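Side-chain contacts in exopolyphosphatase-related protein (Archaeoglobus fulgidus, PDB 3LLV), which probably binds NAD(P) through the Rossmann-type TrkA-N domain described here, while the whole protein, with its DHH and DHHA1 regions, is thought to bind nucleic acid: residues G20-L25 / E48-V53; T58-Y63 / R92-V97; K107-F112 / N118-V123. One frame throughout, in Å; residues are numbered along the deposited sequence. Where two conformers were deposited one is given.

Contact 1. Residues G20-L25 / E48-V53; sequences GLVREL and EGFDAV
Val22 lays its CG1 methyl over one face of the Phe50 ring, and this meeting carries the contact. The methyl stands 4.0 Å from the ring centroid and 25° off the ring normal, which meets the criteria for a CH-pi contact. It is displaced toward the rim, and CD1 of Phe50 is the ring atom nearest to Val22 CG1, at 3.6 Å. The valine torsion explains the approach: CG1 lies opposite the backbone N (chi1 174°), projecting from the helix toward the aromatic face. Arg23 supplies a second, slighter touch. Its CG reaches Phe50 CZ at 4.1 Å obliquely, neither over the face nor at the edge. The chain then bends at chi3, and its guanidinium plane is turned 42° from the ring, too far for a parallel stack. In the plane of the ring, OE1 of Glu48 lies at its edge. No hydrogen bond crosses between 20-25 and 48-53. Just before Phe50, Gly49 ends helix 39-47 with a positive phi in a Schellman motif, and the chain turns into strand 51-54. Phe50 also rests on Leu45, while buried Val22 packs on Val11 and Ala34. Helix 16-27 thus spans strands 9-12 and 32-36 and touches the residue leading into outer strand 51-54, the layered helix-on-parallel-sheet packing of a Rossmann fold.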
loop_
_atom_site.group_PDB
_atom_site.type_symbol
_atom_site.label_atom_id
_atom_site.label_comp_id
_atom_site.label_asym_id
_atom_site.label_seq_id
_atom_site.Cartn_x
_atom_site.Cartn_y
_atom_site.Cartn_z
ATOM N N GLY A 20 -5.857 4.533 -7.167
ATOM C CA GLY A 20 -5.696 5.990 -7.159
ATOM C C GLY A 20 -4.243 6.402 -6.963
ATOM O O GLY A 20 -3.729 7.278 -7.666
ATOM N N LEU A 21 -3.568 5.746 -6.022
ATOM C CA LEU A 21 -2.150 6.010 -5.769
ATOM C C LEU A 21 -1.238 5.608 -6.924
ATOM O O LEU A 21 -0.293 6.319 -7.235
ATOM C CB LEU A 21 -1.702 5.292 -4.490
ATOM C CG LEU A 21 -2.105 6.036 -3.221
ATOM C CD1 LEU A 21 -1.982 5.136 -1.987
ATOM C CD2 LEU A 21 -1.281 7.300 -3.055
ATOM N N VAL A 22 -1.546 4.476 -7.532
ATOM C CA VAL A 22 -0.826 4.011 -8.739
ATOM C C VAL A 22 -0.917 5.084 -9.831
ATOM O O VAL A 22 0.068 5.352 -10.506
ATOM C CB VAL A 22 -1.348 2.646 -9.235
ATOM C CG1 VAL A 22 -0.679 2.260 -10.569
ATOM C CG2 VAL A 22 -1.062 1.554 -8.216
ATOM N N ARG A 23 -2.046 5.761 -10.002
ATOM C CA ARG A 23 -2.170 6.832 -10.997
ATOM C C ARG A 23 -1.425 8.047 -10.658
ATOM O O ARG A 23 -0.737 8.608 -11.454
ATOM C CB ARG A 23 -3.596 7.281 -11.113
ATOM C CG ARG A 23 -4.429 6.418 -11.884
ATOM C CD ARG A 23 -5.735 7.080 -12.146
ATOM N NE ARG A 23 -5.643 8.345 -12.824
ATOM C CZ ARG A 23 -6.656 9.207 -12.939
ATOM N NH1 ARG A 23 -6.510 10.329 -13.584
ATOM N NH2 ARG A 23 -7.819 8.959 -12.398
ATOM N N GLU A 24 -1.617 8.497 -9.441
ATOM C CA GLU A 24 -1.046 9.760 -9.036
ATOM C C GLU A 24 0.479 9.736 -8.988
ATOM O O GLU A 24 1.121 10.709 -9.377
ATOM C CB GLU A 24 -1.624 10.201 -7.694
ATOM C CG GLU A 24 -1.375 11.669 -7.379
ATOM C CD GLU A 24 -2.114 12.141 -6.147
ATOM O OE1 GLU A 24 -1.729 13.195 -5.585
ATOM O OE2 GLU A 24 -3.070 11.447 -5.736
ATOM N N LEU A 25 1.054 8.634 -8.508
ATOM C CA LEU A 25 2.506 8.495 -8.460
ATOM C C LEU A 25 3.125 8.394 -9.852
ATOM O O LEU A 25 4.174 8.982 -10.121
ATOM C CB LEU A 25 2.905 7.304 -7.581
ATOM C CG LEU A 25 2.659 7.514 -6.081
ATOM C CD1 LEU A 25 2.706 6.184 -5.328
ATOM C CD2 LEU A 25 3.635 8.501 -5.483
ATOM N N GLU A 48 -4.065 -1.064 -18.781
ATOM C CA GLU A 48 -3.959 0.374 -18.857
ATOM C C GLU A 48 -2.529 0.843 -18.989
ATOM O O GLU A 48 -2.275 2.051 -19.108
ATOM C CB GLU A 48 -4.578 1.005 -17.608
ATOM C CG GLU A 48 -6.010 0.604 -17.438
ATOM C CD GLU A 48 -6.673 1.304 -16.297
ATOM O OE1 GLU A 48 -5.967 1.712 -15.356
ATOM O OE2 GLU A 48 -7.908 1.427 -16.351
ATOM N N GLY A 49 -1.587 -0.093 -18.922
ATOM C CA GLY A 49 -0.188 0.254 -19.107
ATOM C C GLY A 49 0.546 0.457 -17.808
ATOM O O GLY A 49 1.663 0.979 -17.792
ATOM N N PHE A 50 -0.077 0.043 -16.714
ATOM C CA PHE A 50 0.613 0.037 -15.427
ATOM C C PHE A 50 1.391 -1.266 -15.237
ATOM O O PHE A 50 1.083 -2.282 -15.882
ATOM C CB PHE A 50 -0.361 0.304 -14.265
ATOM C CG PHE A 50 -0.987 1.676 -14.314
ATOM C CD1 PHE A 50 -0.210 2.813 -14.108
ATOM C CD2 PHE A 50 -2.334 1.826 -14.588
ATOM C CE1 PHE A 50 -0.781 4.094 -14.136
ATOM C CE2 PHE A 50 -2.917 3.097 -14.638
ATOM C CZ PHE A 50 -2.136 4.230 -14.414
ATOM N N ASP A 51 2.434 -1.203 -14.414
ATOM C CA ASP A 51 3.185 -2.392 -14.004
ATOM C C ASP A 51 2.459 -3.011 -12.820
ATOM O O ASP A 51 2.298 -2.366 -11.782
ATOM C CB ASP A 51 4.606 -2.018 -13.598
ATOM C CG ASP A 51 5.407 -1.434 -14.743
ATOM O OD1 ASP A 51 5.432 -2.050 -15.834
ATOM O OD2 ASP A 51 6.016 -0.362 -14.543
ATOM N N ALA A 52 1.991 -4.241 -12.987
ATOM C CA ALA A 52 1.170 -4.882 -11.969
ATOM C C ALA A 52 1.439 -6.365 -11.966
ATOM O O ALA A 52 1.694 -6.958 -13.020
ATOM C CB ALA A 52 -0.325 -4.603 -12.228
ATOM N N VAL A 53 1.398 -6.966 -10.780
ATOM C CA VAL A 53 1.625 -8.397 -10.652
ATOM C C VAL A 53 0.620 -9.064 -9.698
ATOM O O VAL A 53 0.242 -8.483 -8.666
ATOM C CB VAL A 53 3.114 -8.670 -10.237
ATOM C CG1 VAL A 53 3.461 -7.997 -8.888
ATOM C CG2 VAL A 53 3.429 -10.162 -10.219
#

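Contact 2. Residues T58-Y63 / R92-V97; sequences TDESFY and RSVSDV
Val94 packs against one side of the first turn of helix 60-65, its CG2 mainly against Glu60 and its CG1 against Tyr63. CG2 of Val94 sits 3.6 Å from the carbonyl O of Glu60 and 3.9 Å from Glu60 CB. The other methyl, CG1, placed opposite the backbone N (chi1 178°), meets CB of Tyr63 at 4.0 Å. This patch, apolar but for the Glu60 carbonyl O, is the close-fitting part. Tyr63 touches Val94 near its root, then carries its ring away to Ile87 and Leu91 of helix 81-94; its hydroxyl is hydrogen-bonded to Pro57 O, just ahead of 58-63.

The outer side is less well defined. The extended Glu60 side chain runs antiparallel alongside Val94 and brings its carboxylate up to exposed Ser93, modelled in two conformers. Carboxylate and Ser93 OG lie too close and at the wrong angle, so no bond is assigned and the modelled approach is doubtful; Ser93 OG bonds to Ala90 O. An alanine at Glu60 would keep the CB touch but would probably leave Val94 CG2 less covered on its outer side, the methylenes beyond CB being lost.

Beyond Val94 the chain is held by Arg92: NH1 and NH2 both grip Val97 O end-on, at 2.9 and 2.8 Å, and NH1 also bonds to Ser95 O. Val97 N in turn bonds to Ser95 OG, an ST turn. The contact therefore joins the start of helix 60-65, after strand 51-54, to the closing turn of helix 81-94, just before the chain enters strand 99-103.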
loop_
_atom_site.group_PDB
_atom_site.type_symbol
_atom_site.label_atom_id
_atom_site.label_comp_id
_atom_site.label_asym_id
_atom_site.label_seq_id
_atom_site.Cartn_x
_atom_site.Cartn_y
_atom_site.Cartn_z
ATOM N N THR A 58 0.990 -11.801 1.525
ATOM C CA THR A 58 1.455 -12.412 2.771
ATOM C C THR A 58 2.529 -13.480 2.486
ATOM O O THR A 58 3.055 -14.108 3.390
ATOM C CB THR A 58 0.282 -12.970 3.626
ATOM O OG1 THR A 58 -0.242 -14.152 3.019
ATOM C CG2 THR A 58 -0.818 -11.960 3.768
ATOM N N ASP A 59 2.905 -13.619 1.223
ATOM C CA ASP A 59 3.896 -14.596 0.796
ATOM C C ASP A 59 5.300 -13.985 0.913
ATOM O O ASP A 59 5.668 -13.134 0.130
ATOM C CB ASP A 59 3.517 -15.058 -0.640
ATOM C CG ASP A 59 4.562 -15.944 -1.322
ATOM O OD1 ASP A 59 5.549 -16.383 -0.686
ATOM O OD2 ASP A 59 4.364 -16.227 -2.532
ATOM N N GLU A 60 6.061 -14.413 1.921
ATOM C CA GLU A 60 7.426 -13.916 2.112
ATOM C C GLU A 60 8.323 -14.140 0.892
ATOM O O GLU A 60 9.197 -13.319 0.602
ATOM C CB GLU A 60 8.067 -14.557 3.346
ATOM C CG GLU A 60 7.489 -14.050 4.643
ATOM C CD GLU A 60 8.134 -14.683 5.864
ATOM O OE1 GLU A 60 9.351 -14.972 5.842
ATOM O OE2 GLU A 60 7.424 -14.848 6.880
ATOM N N SER A 61 8.127 -15.245 0.168
ATOM C CA SER A 61 8.941 -15.496 -1.018
ATOM C C SER A 61 8.698 -14.460 -2.111
ATOM O O SER A 61 9.606 -14.174 -2.901
ATOM C CB SER A 61 8.699 -16.896 -1.578
ATOM O OG SER A 61 9.073 -17.886 -0.638
ATOM N N PHE A 62 7.484 -13.904 -2.166
ATOM C CA PHE A 62 7.237 -12.809 -3.099
ATOM C C PHE A 62 8.161 -11.628 -2.806
ATOM O O PHE A 62 8.821 -11.097 -3.711
ATOM C CB PHE A 62 5.768 -12.350 -3.076
ATOM C CG PHE A 62 5.537 -11.127 -3.905
ATOM C CD1 PHE A 62 5.588 -11.171 -5.311
ATOM C CD2 PHE A 62 5.320 -9.917 -3.292
ATOM C CE1 PHE A 62 5.403 -10.010 -6.056
ATOM C CE2 PHE A 62 5.115 -8.774 -4.042
ATOM C CZ PHE A 62 5.174 -8.820 -5.426
ATOM N N TYR A 63 8.244 -11.243 -1.535
ATOM C CA TYR A 63 9.118 -10.129 -1.147
ATOM C C TYR A 63 10.579 -10.417 -1.393
ATOM O O TYR A 63 11.331 -9.528 -1.794
ATOM C CB TYR A 63 8.872 -9.685 0.305
ATOM C CG TYR A 63 7.469 -9.183 0.451
ATOM C CD1 TYR A 63 7.011 -8.089 -0.310
ATOM C CD2 TYR A 63 6.582 -9.806 1.310
ATOM C CE1 TYR A 63 5.693 -7.650 -0.201
ATOM C CE2 TYR A 63 5.273 -9.365 1.431
ATOM C CZ TYR A 63 4.833 -8.296 0.673
ATOM O OH TYR A 63 3.513 -7.915 0.794
ATOM N N ARG A 92 7.923 -7.456 6.871
ATOM C CA ARG A 92 8.944 -7.213 7.893
ATOM C C ARG A 92 9.864 -8.407 8.208
ATOM O O ARG A 92 11.011 -8.224 8.695
ATOM C CB ARG A 92 8.274 -6.633 9.141
ATOM C CG ARG A 92 7.925 -5.180 8.965
ATOM C CD ARG A 92 9.168 -4.292 9.185
ATOM N NE ARG A 92 8.859 -2.897 8.845
ATOM C CZ ARG A 92 8.977 -2.361 7.635
ATOM N NH1 ARG A 92 9.400 -3.070 6.598
ATOM N NH2 ARG A 92 8.600 -1.115 7.431
ATOM N N SER A 93 9.363 -9.612 7.938
ATOM C CA SER A 93 10.165 -10.824 8.102
ATOM C C SER A 93 11.289 -10.874 7.063
ATOM O O SER A 93 12.278 -11.576 7.256
ATOM C CB SER A 93 9.294 -12.071 8.000
ATOM O OG SER A 93 9.010 -12.362 6.642
ATOM N N VAL A 94 11.128 -10.113 5.974
ATOM C CA VAL A 94 12.091 -10.044 4.858
ATOM C C VAL A 94 12.906 -8.742 4.815
ATOM O O VAL A 94 14.106 -8.786 4.513
ATOM C CB VAL A 94 11.369 -10.226 3.485
ATOM C CG1 VAL A 94 12.347 -10.111 2.304
ATOM C CG2 VAL A 94 10.640 -11.588 3.437
ATOM N N SER A 95 12.266 -7.598 5.090
ATOM C CA SER A 95 12.896 -6.315 4.804
ATOM C C SER A 95 12.445 -5.230 5.759
ATOM O O SER A 95 11.296 -5.259 6.236
ATOM C CB SER A 95 12.520 -5.880 3.384
ATOM O OG SER A 95 13.050 -4.603 3.052
ATOM N N ASP A 96 13.335 -4.278 6.007
ATOM C CA ASP A 96 12.975 -3.069 6.753
ATOM C C ASP A 96 12.450 -1.922 5.867
ATOM O O ASP A 96 12.294 -0.782 6.348
ATOM C CB ASP A 96 14.139 -2.610 7.650
ATOM C CG ASP A 96 15.282 -1.973 6.864
ATOM O OD1 ASP A 96 15.237 -1.967 5.613
ATOM O OD2 ASP A 96 16.249 -1.508 7.523
ATOM N N VAL A 97 12.181 -2.217 4.589
ATOM C CA VAL A 97 11.780 -1.176 3.652
ATOM C C VAL A 97 10.647 -0.309 4.231
ATOM O O VAL A 97 9.698 -0.827 4.838
ATOM C CB VAL A 97 11.405 -1.758 2.262
ATOM C CG1 VAL A 97 10.249 -2.796 2.378
ATOM C CG2 VAL A 97 11.063 -0.608 1.290
#

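Contact 3. Residues K107-F112 / N118-V123; sequences KKKEEF and NLVVLV
Helix-on-sheet packing, almost wholly apolar, joins Lys109 and Phe112 of helix 109-114 to Val120 and Leu122 of strand 119-122, the outermost strand at one end of the parallel sheet. No direct hydrogen bond crosses it. Val120 is the central residue: its CG1 methyl meets CG of Lys109 at 3.9 Å, and its CG2 methyl meets CB of Phe112, also at 3.9 Å. The two methyls are thus shared between helix residues one turn apart. Lys109 uses its aliphatic chain here. With CG opposite the backbone N (chi1 -176°) and the rest extended, it passes obliquely over Val120 and sets CD against CD1 of Leu122 at 3.9 Å, the two side chains crossing at about a right angle.

These elements close a beta-alpha-beta crossover of the Rossmann-type domain, strand 99-103 leading through helix 109-114 to strand 119-122. Backbone bonds from Leu119 and Val121 to Val101 tie strand 119-122 to strand 99-103, and Val120 and Phe112 both also touch Val103. Val120 and Leu122, two apart along the strand, direct their side chains to the helix, whereas Leu119 points away.

Polar contact is confined to the end of Lys109. A water donates to Val120 O at 2.8 Å and accepts a weak bond from Lys109 NZ at 3.2 Å, bridging helix and strand indirectly. Phe112 meets Val120 only through CB; its ring leads away to Asn84 and Leu85 of helix 81-94.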
loop_
_atom_site.group_PDB
_atom_site.type_symbol
_atom_site.label_atom_id
_atom_site.label_comp_id
_atom_site.label_asym_id
_atom_site.label_seq_id
_atom_site.Cartn_x
_atom_site.Cartn_y
_atom_site.Cartn_z
ATOM N N LYS A 107 -8.306 1.662 17.349
ATOM C CA LYS A 107 -7.744 0.839 18.424
ATOM C C LYS A 107 -6.545 -0.012 17.974
ATOM O O LYS A 107 -5.733 -0.439 18.802
ATOM C CB LYS A 107 -8.818 -0.051 19.073
ATOM C CG LYS A 107 -9.279 -1.206 18.166
ATOM C CD LYS A 107 -10.424 -1.967 18.843
ATOM C CE LYS A 107 -10.970 -3.079 17.960
ATOM N NZ LYS A 107 -11.790 -4.032 18.752
ATOM N N LYS A 108 -6.444 -0.234 16.666
ATOM C CA LYS A 108 -5.409 -1.101 16.089
ATOM C C LYS A 108 -4.136 -0.375 15.695
ATOM O O LYS A 108 -3.174 -1.020 15.291
ATOM C CB LYS A 108 -5.978 -1.905 14.900
ATOM C CG LYS A 108 -7.126 -2.837 15.320
ATOM C CD LYS A 108 -7.604 -3.739 14.198
ATOM C CE LYS A 108 -8.763 -4.614 14.727
ATOM N NZ LYS A 108 -9.297 -5.597 13.746
ATOM N N LYS A 109 -4.096 0.952 15.835
ATOM C CA LYS A 109 -2.934 1.716 15.371
ATOM C C LYS A 109 -1.637 1.202 16.027
ATOM O O LYS A 109 -0.631 0.970 15.345
ATOM C CB LYS A 109 -3.127 3.233 15.587
ATOM C CG LYS A 109 -1.997 4.093 15.031
ATOM C CD LYS A 109 -2.251 5.580 15.272
ATOM C CE LYS A 109 -0.989 6.418 15.079
ATOM N NZ LYS A 109 -1.179 7.861 15.410
ATOM N N GLU A 110 -1.679 1.019 17.343
ATOM C CA GLU A 110 -0.489 0.650 18.107
ATOM C C GLU A 110 0.099 -0.682 17.661
ATOM O O GLU A 110 1.314 -0.791 17.481
ATOM C CB GLU A 110 -0.772 0.625 19.611
ATOM C CG GLU A 110 0.472 0.311 20.470
ATOM C CD GLU A 110 1.634 1.298 20.265
ATOM O OE1 GLU A 110 1.402 2.433 19.782
ATOM O OE2 GLU A 110 2.791 0.938 20.607
ATOM N N GLU A 111 -0.761 -1.683 17.467
ATOM C CA GLU A 111 -0.272 -2.984 17.002
ATOM C C GLU A 111 0.384 -2.915 15.617
ATOM O O GLU A 111 1.343 -3.649 15.357
ATOM C CB GLU A 111 -1.342 -4.073 17.077
ATOM C CG GLU A 111 -2.400 -4.009 16.012
ATOM C CD GLU A 111 -3.411 -5.154 16.110
ATOM O OE1 GLU A 111 -4.396 -5.124 15.348
ATOM O OE2 GLU A 111 -3.230 -6.078 16.935
ATOM N N PHE A 112 -0.097 -2.020 14.745
ATOM C CA PHE A 112 0.559 -1.831 13.452
ATOM C C PHE A 112 1.932 -1.171 13.630
ATOM O O PHE A 112 2.914 -1.569 12.984
ATOM C CB PHE A 112 -0.335 -1.052 12.482
ATOM C CG PHE A 112 -1.365 -1.913 11.797
ATOM C CD1 PHE A 112 -1.103 -2.458 10.533
ATOM C CD2 PHE A 112 -2.559 -2.215 12.426
ATOM C CE1 PHE A 112 -2.035 -3.263 9.919
ATOM C CE2 PHE A 112 -3.507 -3.016 11.819
ATOM C CZ PHE A 112 -3.238 -3.552 10.548
ATOM N N ASN A 118 6.078 2.122 9.549
ATOM C CA ASN A 118 6.716 3.435 9.762
ATOM C C ASN A 118 5.687 4.525 9.976
ATOM O O ASN A 118 5.850 5.404 10.836
ATOM C CB ASN A 118 7.631 3.828 8.619
ATOM C CG ASN A 118 8.790 2.862 8.439
ATOM O OD1 ASN A 118 9.958 3.146 8.807
ATOM N ND2 ASN A 118 8.491 1.726 7.884
ATOM N N LEU A 119 4.622 4.477 9.182
ATOM C CA LEU A 119 3.503 5.401 9.319
ATOM C C LEU A 119 2.210 4.619 9.153
ATOM O O LEU A 119 2.143 3.690 8.350
ATOM C CB LEU A 119 3.539 6.503 8.273
ATOM C CG LEU A 119 4.667 7.518 8.392
ATOM C CD1 LEU A 119 4.630 8.510 7.216
ATOM C CD2 LEU A 119 4.617 8.285 9.739
ATOM N N VAL A 120 1.215 5.011 9.941
ATOM C CA VAL A 120 -0.135 4.512 9.826
ATOM C C VAL A 120 -1.050 5.609 9.258
ATOM O O VAL A 120 -1.053 6.740 9.755
ATOM C CB VAL A 120 -0.626 3.979 11.175
ATOM C CG1 VAL A 120 -2.168 3.795 11.173
ATOM C CG2 VAL A 120 0.096 2.683 11.497
ATOM N N VAL A 121 -1.812 5.276 8.217
ATOM C CA VAL A 121 -2.859 6.171 7.733
ATOM C C VAL A 121 -4.163 5.613 8.298
ATOM O O VAL A 121 -4.645 4.586 7.834
ATOM C CB VAL A 121 -2.888 6.199 6.202
ATOM C CG1 VAL A 121 -4.180 6.873 5.665
ATOM C CG2 VAL A 121 -1.648 6.923 5.665
ATOM N N LEU A 122 -4.690 6.261 9.304
ATOM C CA LEU A 122 -5.972 5.869 9.828
ATOM C C LEU A 122 -7.061 6.429 8.954
ATOM O O LEU A 122 -7.070 7.561 8.715
ATOM C CB LEU A 122 -6.178 6.439 11.232
ATOM C CG LEU A 122 -5.515 5.717 12.387
ATOM C CD1 LEU A 122 -5.751 6.493 13.690
ATOM C CD2 LEU A 122 -6.055 4.358 12.530
ATOM N N VAL A 123 -8.000 5.598 8.556
ATOM C CA VAL A 123 -9.052 6.027 7.631
ATOM C C VAL A 123 -9.802 7.227 8.212
ATOM O O VAL A 123 -10.019 8.221 7.515
ATOM C CB VAL A 123 -9.960 4.864 7.229
ATOM C CG1 VAL A 123 -11.144 5.360 6.365
ATOM C CG2 VAL A 123 -9.117 3.886 6.415
HETATM O O HOH W 1 -1.414 7.992 12.247
#

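How the contacts relate
Contacts 1, 2 and 3 follow one another along the chain, each closing before the next opens. Contacts 1 and 3 involve opposite ends of the six-stranded parallel sheet: their centres are about 24 Å apart on opposite sides of the chain's centre, and their nearest atoms stay about 8 Å apart. Contact 2 touches both. Toward contact 1, whose centre is about 21 Å away, Val53 CG1 packs on Phe62 CZ at 3.9 Å, linking strand 51-54 to the helix that follows it. Toward contact 3, centred about 19 Å away, Arg92 comes up to Asn118, and its NE is hydrogen-bonded to Gly116 O between 107-112 and 118-123. All three lie within the TrkA-N range, a Rossmann-type domain that probably binds NAD(P).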